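PDB 4IGV: kirola from Actinidia deliciosa, which is a kiwifruit allergen of the ripening-related protein family, related to PR-10 proteins, and probably binds small hydrophobic ligands in an internal cavity. Local coordinates for residues 80-85 against 102-107; 70-75 against 84-89. All blocks are in the same frame, centred on the assembly; numbering follows the deposited sequence.

Contact 1: residues 80-85 against 102-107; sequences TKSVTF and IVQVDT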
# COMPACT_ATOMS: atom_id res chain seq x y z
N THR A 80 -12.37 10.85 -3.69
CA THR A 80 -12.41 10.03 -2.53
C THR A 80 -11.03 9.72 -1.95
O THR A 80 -10.87 8.94 -1.00
CB THR A 80 -13.07 8.68 -2.87
OG1 THR A 80 -12.30 7.97 -3.84
CG2 THR A 80 -14.52 8.87 -3.37
N LYS A 81 -9.98 10.33 -2.51
CA LYS A 81 -8.62 10.13 -2.09
C LYS A 81 -8.24 8.63 -2.08
O LYS A 81 -7.82 8.09 -1.06
CB LYS A 81 -8.32 10.83 -0.77
CG LYS A 81 -8.57 12.29 -0.76
CD LYS A 81 -8.19 12.87 0.60
CE LYS A 81 -8.52 14.37 0.70
NZ LYS A 81 -9.96 14.68 0.48
N SER A 82 -8.47 7.98 -3.21
CA SER A 82 -8.19 6.57 -3.36
C SER A 82 -7.17 6.30 -4.44
O SER A 82 -7.14 6.99 -5.48
CB SER A 82 -9.50 5.83 -3.67
OG SER A 82 -9.31 4.43 -3.70
N VAL A 83 -6.35 5.29 -4.21
CA VAL A 83 -5.38 4.81 -5.21
C VAL A 83 -5.35 3.30 -5.11
O VAL A 83 -5.39 2.73 -4.02
CB VAL A 83 -4.03 5.51 -5.09
CG1 VAL A 83 -3.46 5.36 -3.69
CG2 VAL A 83 -3.04 4.97 -6.20
N THR A 84 -5.40 2.65 -6.28
CA THR A 84 -5.41 1.21 -6.39
C THR A 84 -4.14 0.72 -7.09
O THR A 84 -3.82 1.13 -8.21
CB THR A 84 -6.61 0.70 -7.18
OG1 THR A 84 -7.82 1.16 -6.55
CG2 THR A 84 -6.64 -0.81 -7.30
N PHE A 85 -3.43 -0.17 -6.39
CA PHE A 85 -2.19 -0.79 -6.86
C PHE A 85 -2.44 -2.25 -7.20
O PHE A 85 -3.05 -2.99 -6.42
CB PHE A 85 -1.17 -0.75 -5.76
CG PHE A 85 -0.78 0.63 -5.30
CD1 PHE A 85 0.22 1.34 -5.94
CD2 PHE A 85 -1.42 1.20 -4.24
CE1 PHE A 85 0.55 2.66 -5.50
CE2 PHE A 85 -1.09 2.50 -3.78
CZ PHE A 85 -0.11 3.22 -4.42
N ILE A 102 -5.93 -1.37 -2.31
CA ILE A 102 -6.58 -0.06 -2.39
C ILE A 102 -6.31 0.69 -1.13
O ILE A 102 -6.53 0.17 -0.02
CB ILE A 102 -8.09 -0.18 -2.59
CG1 ILE A 102 -8.45 -1.12 -3.72
CG2 ILE A 102 -8.69 1.20 -2.84
CD1 ILE A 102 -9.98 -1.43 -3.74
N VAL A 103 -5.80 1.90 -1.26
CA VAL A 103 -5.59 2.82 -0.13
C VAL A 103 -6.58 3.97 -0.32
O VAL A 103 -6.62 4.58 -1.36
CB VAL A 103 -4.15 3.43 -0.09
CG1 VAL A 103 -3.95 4.14 1.26
CG2 VAL A 103 -3.08 2.39 -0.32
N GLN A 104 -7.40 4.23 0.68
CA GLN A 104 -8.39 5.29 0.58
C GLN A 104 -8.40 6.12 1.85
O GLN A 104 -8.51 5.56 2.94
CB GLN A 104 -9.79 4.67 0.33
CG GLN A 104 -10.81 5.69 0.01
CD GLN A 104 -11.58 6.17 1.21
OE1 GLN A 104 -11.96 5.37 2.09
NE2 GLN A 104 -11.84 7.48 1.26
N VAL A 105 -8.30 7.42 1.72
CA VAL A 105 -8.12 8.34 2.84
C VAL A 105 -9.37 9.19 3.01
O VAL A 105 -9.84 9.82 2.07
CB VAL A 105 -6.89 9.27 2.61
CG1 VAL A 105 -6.67 10.13 3.90
CG2 VAL A 105 -5.65 8.41 2.28
N ASP A 106 -9.94 9.18 4.21
CA ASP A 106 -11.05 10.03 4.54
C ASP A 106 -10.55 11.25 5.24
O ASP A 106 -9.93 11.13 6.31
CB ASP A 106 -11.98 9.32 5.48
CG ASP A 106 -12.78 8.27 4.82
OD1 ASP A 106 -13.08 8.39 3.60
OD2 ASP A 106 -13.17 7.32 5.55
N THR A 107 -10.80 12.41 4.65
CA THR A 107 -10.51 13.67 5.28
C THR A 107 -11.81 14.42 5.23
O THR A 107 -12.02 15.19 4.31
CB THR A 107 -9.45 14.44 4.46
OG1 THR A 107 -9.98 14.79 3.17
CG2 THR A 107 -8.23 13.61 4.27
O HOH W 1 -11.43 11.95 1.59
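Val83 and Val103 form the hydrogen-bonded pair at the middle of this antiparallel contact, each backbone N reaching the other's carbonyl O at 2.9 Å and close to the line of the C=O bond. Their side chains lie alongside each other on the inner face, where, in the conformers modelled here, CG1 of Val83 meets CB of Val103 at 4.1 Å. From the same face CG2 of this Val103 conformer comes to the edge of the Phe85 ring, near its plane, 4.0 Å from CE2. On the other face the methyl CG2 of Ile102 lies against two hydroxyls, 3.4 Å from OG of Ser82 and 3.8 Å from OG1 of Thr84.

Toward the start of 80-85 a side chain joins the backbone pairing, in which Lys81 O takes the N-H of Val105. The Gln104 chain bends at chi2 (-94°), which turns its amide along the strand; NE2 then gives one N-H to Thr80 O at 2.9 Å, nearly straight and within both the amide and the carbonyl planes. The second N-H goes to OD1 of Asp106, 2.8 Å away, which is met from above its carboxylate plane. Two bonds thus fix the rotation of this amide. The Lys81 chain runs out toward Thr107, and a water joins Val105 O to Thr107 N.

Farther out, Lys81 and Ser82 both face Asp77 in a G1 bulge, and Asp77 OD1 accepts from Thr80 N, holding the turn that presents Thr80 O. Phe20, Tyr21 and Phe24 of helix 17-25 cover the valine face, and the Tyr21 hydroxyl bonds to Ser82 O. Apolar contacts therefore serve the face turned to the helix, whereas the Gln104 amide, shared between a carbonyl and a carboxylate, joins the turn before strand 82-88 to strand 96-107.

Contact 2: residues 70-75 against 84-89; sequences KDIVEA and TFKIVE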
# COMPACT_ATOMS: atom_id res chain seq x y z
N LYS A 70 6.54 -5.52 -8.17
CA LYS A 70 6.33 -4.52 -9.19
C LYS A 70 4.83 -4.36 -9.31
O LYS A 70 4.08 -5.33 -9.49
CB LYS A 70 6.91 -4.96 -10.54
CG LYS A 70 6.83 -3.95 -11.58
CD LYS A 70 7.49 -4.38 -12.90
CE LYS A 70 6.77 -5.48 -13.54
NZ LYS A 70 7.36 -5.70 -14.91
N ASP A 71 4.38 -3.11 -9.22
CA ASP A 71 2.95 -2.78 -9.22
C ASP A 71 2.62 -1.80 -10.31
O ASP A 71 3.48 -0.98 -10.70
CB ASP A 71 2.50 -2.07 -7.94
CG ASP A 71 2.61 -2.88 -6.69
OD1 ASP A 71 3.21 -3.97 -6.66
OD2 ASP A 71 2.08 -2.36 -5.65
N ILE A 72 1.37 -1.88 -10.81
CA ILE A 72 0.78 -0.85 -11.66
C ILE A 72 -0.25 -0.09 -10.85
O ILE A 72 -0.97 -0.65 -10.03
CB ILE A 72 0.18 -1.41 -13.01
CG1 ILE A 72 -0.39 -0.30 -13.89
CG2 ILE A 72 -0.88 -2.48 -12.77
CD1 ILE A 72 -0.58 -0.72 -15.36
N VAL A 73 -0.31 1.22 -11.06
CA VAL A 73 -1.40 2.02 -10.47
C VAL A 73 -2.59 1.83 -11.40
O VAL A 73 -2.62 2.35 -12.53
CB VAL A 73 -1.03 3.45 -10.34
CG1 VAL A 73 -2.27 4.24 -9.83
CG2 VAL A 73 0.13 3.64 -9.33
N GLU A 74 -3.56 1.04 -10.99
CA GLU A 74 -4.72 0.66 -11.81
C GLU A 74 -5.79 1.73 -11.78
O GLU A 74 -6.59 1.77 -12.71
CB GLU A 74 -5.27 -0.67 -11.25
CG GLU A 74 -6.61 -1.17 -11.48
CD GLU A 74 -6.70 -2.65 -10.97
OE1 GLU A 74 -5.83 -3.47 -11.33
OE2 GLU A 74 -7.70 -2.97 -10.35
N ALA A 75 -5.91 2.47 -10.70
CA ALA A 75 -6.99 3.44 -10.52
C ALA A 75 -6.61 4.51 -9.56
O ALA A 75 -5.88 4.26 -8.60
CB ALA A 75 -8.27 2.70 -10.04
N THR A 84 -5.40 2.65 -6.28
CA THR A 84 -5.41 1.21 -6.39
C THR A 84 -4.14 0.72 -7.09
O THR A 84 -3.82 1.13 -8.21
CB THR A 84 -6.61 0.70 -7.18
OG1 THR A 84 -7.82 1.16 -6.55
CG2 THR A 84 -6.64 -0.81 -7.30
N PHE A 85 -3.43 -0.17 -6.39
CA PHE A 85 -2.19 -0.79 -6.86
C PHE A 85 -2.44 -2.25 -7.20
O PHE A 85 -3.05 -2.99 -6.42
CB PHE A 85 -1.17 -0.75 -5.76
CG PHE A 85 -0.78 0.63 -5.30
CD1 PHE A 85 0.22 1.34 -5.94
CD2 PHE A 85 -1.42 1.20 -4.24
CE1 PHE A 85 0.55 2.66 -5.50
CE2 PHE A 85 -1.09 2.50 -3.78
CZ PHE A 85 -0.11 3.22 -4.42
N LYS A 86 -2.09 -2.66 -8.41
CA LYS A 86 -2.15 -4.06 -8.83
C LYS A 86 -0.73 -4.64 -8.79
O LYS A 86 0.13 -4.13 -9.47
CB LYS A 86 -2.74 -4.21 -10.24
CG LYS A 86 -2.65 -5.63 -10.78
CD LYS A 86 -3.24 -5.68 -12.19
CE LYS A 86 -2.98 -6.99 -12.82
NZ LYS A 86 -3.50 -6.86 -14.21
N ILE A 87 -0.52 -5.71 -8.05
CA ILE A 87 0.78 -6.37 -8.01
C ILE A 87 0.92 -7.25 -9.21
O ILE A 87 0.05 -8.09 -9.47
CB ILE A 87 1.00 -7.18 -6.69
CG1 ILE A 87 0.74 -6.30 -5.47
CG2 ILE A 87 2.43 -7.83 -6.72
CD1 ILE A 87 0.76 -7.03 -4.11
N VAL A 88 1.97 -7.06 -10.00
CA VAL A 88 2.12 -7.82 -11.26
C VAL A 88 3.27 -8.76 -11.22
O VAL A 88 3.23 -9.81 -11.90
CB VAL A 88 2.17 -6.93 -12.48
CG1 VAL A 88 0.80 -6.15 -12.59
CG2 VAL A 88 3.32 -6.00 -12.54
N GLU A 89 4.28 -8.47 -10.43
CA GLU A 89 5.40 -9.38 -10.22
C GLU A 89 5.90 -9.29 -8.80
O GLU A 89 5.73 -8.26 -8.16
CB GLU A 89 6.59 -9.04 -11.15
CG GLU A 89 6.33 -9.09 -12.60
CD GLU A 89 7.60 -8.85 -13.45
OE1 GLU A 89 8.60 -8.29 -12.93
OE2 GLU A 89 7.59 -9.22 -14.65
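Asp71 packs against two side chains of the facing strand, one oxygen to each: OD1 lies 3.6 Å from CG1 of Ile87, and OD2 an equal 3.6 Å from CB of Phe85. Its carboxylate plane is turned 57° from that of the phenyl ring. OD2 also has a polar partner, a hydrogen bond to an oxygen of an unidentified ligand. Val73 runs beside Phe85 on this buried face, its CG2 4.0 Å from CE1.

The other face is more open to solvent, and its looseness lies in the side-chain ends. In the modelled conformer the CG2 methyl of Ile72 touches CB of Lys86 at 3.6 Å, while both chains lead away beyond that point. Glu74 slants across the stem of the same lysine, but OE1 and NZ stay 5.0 Å apart. At the far end Lys70 lies along Glu89 in a long salt bridge, NZ to OE1 3.5 Å.

Classic beta bulges interrupt the ladder near both ends. Glu74 and Ala75 share Thr84, and Val88 and Glu89 share Lys70, whose O accepts both their N-H groups. A bulged hairpin with one face turned inward is in keeping with the strongly curved antiparallel sheet of the Bet v 1 fold.

Contacts 1 and 2 use opposite edges of strand 82-88, which pairs with 96-107 on one side and with 65-77 on the other; their centres are about 14 Å apart. Thr84 and Phe85 belong to both, and Val83, in the modelled conformer, touches contact 2 through CG2, 3.8 Å from CG1 of Val73. The three strands thus form one continuous part of the seven-stranded sheet, with Val83, Val103, Phe85, Val73 and Asp71 on a common face. That face is consistent with the wall of the internal cavity known in Bet v 1 relatives; the unknown ligand at Asp71, probably from the crystallisation liquor, does not identify a natural one.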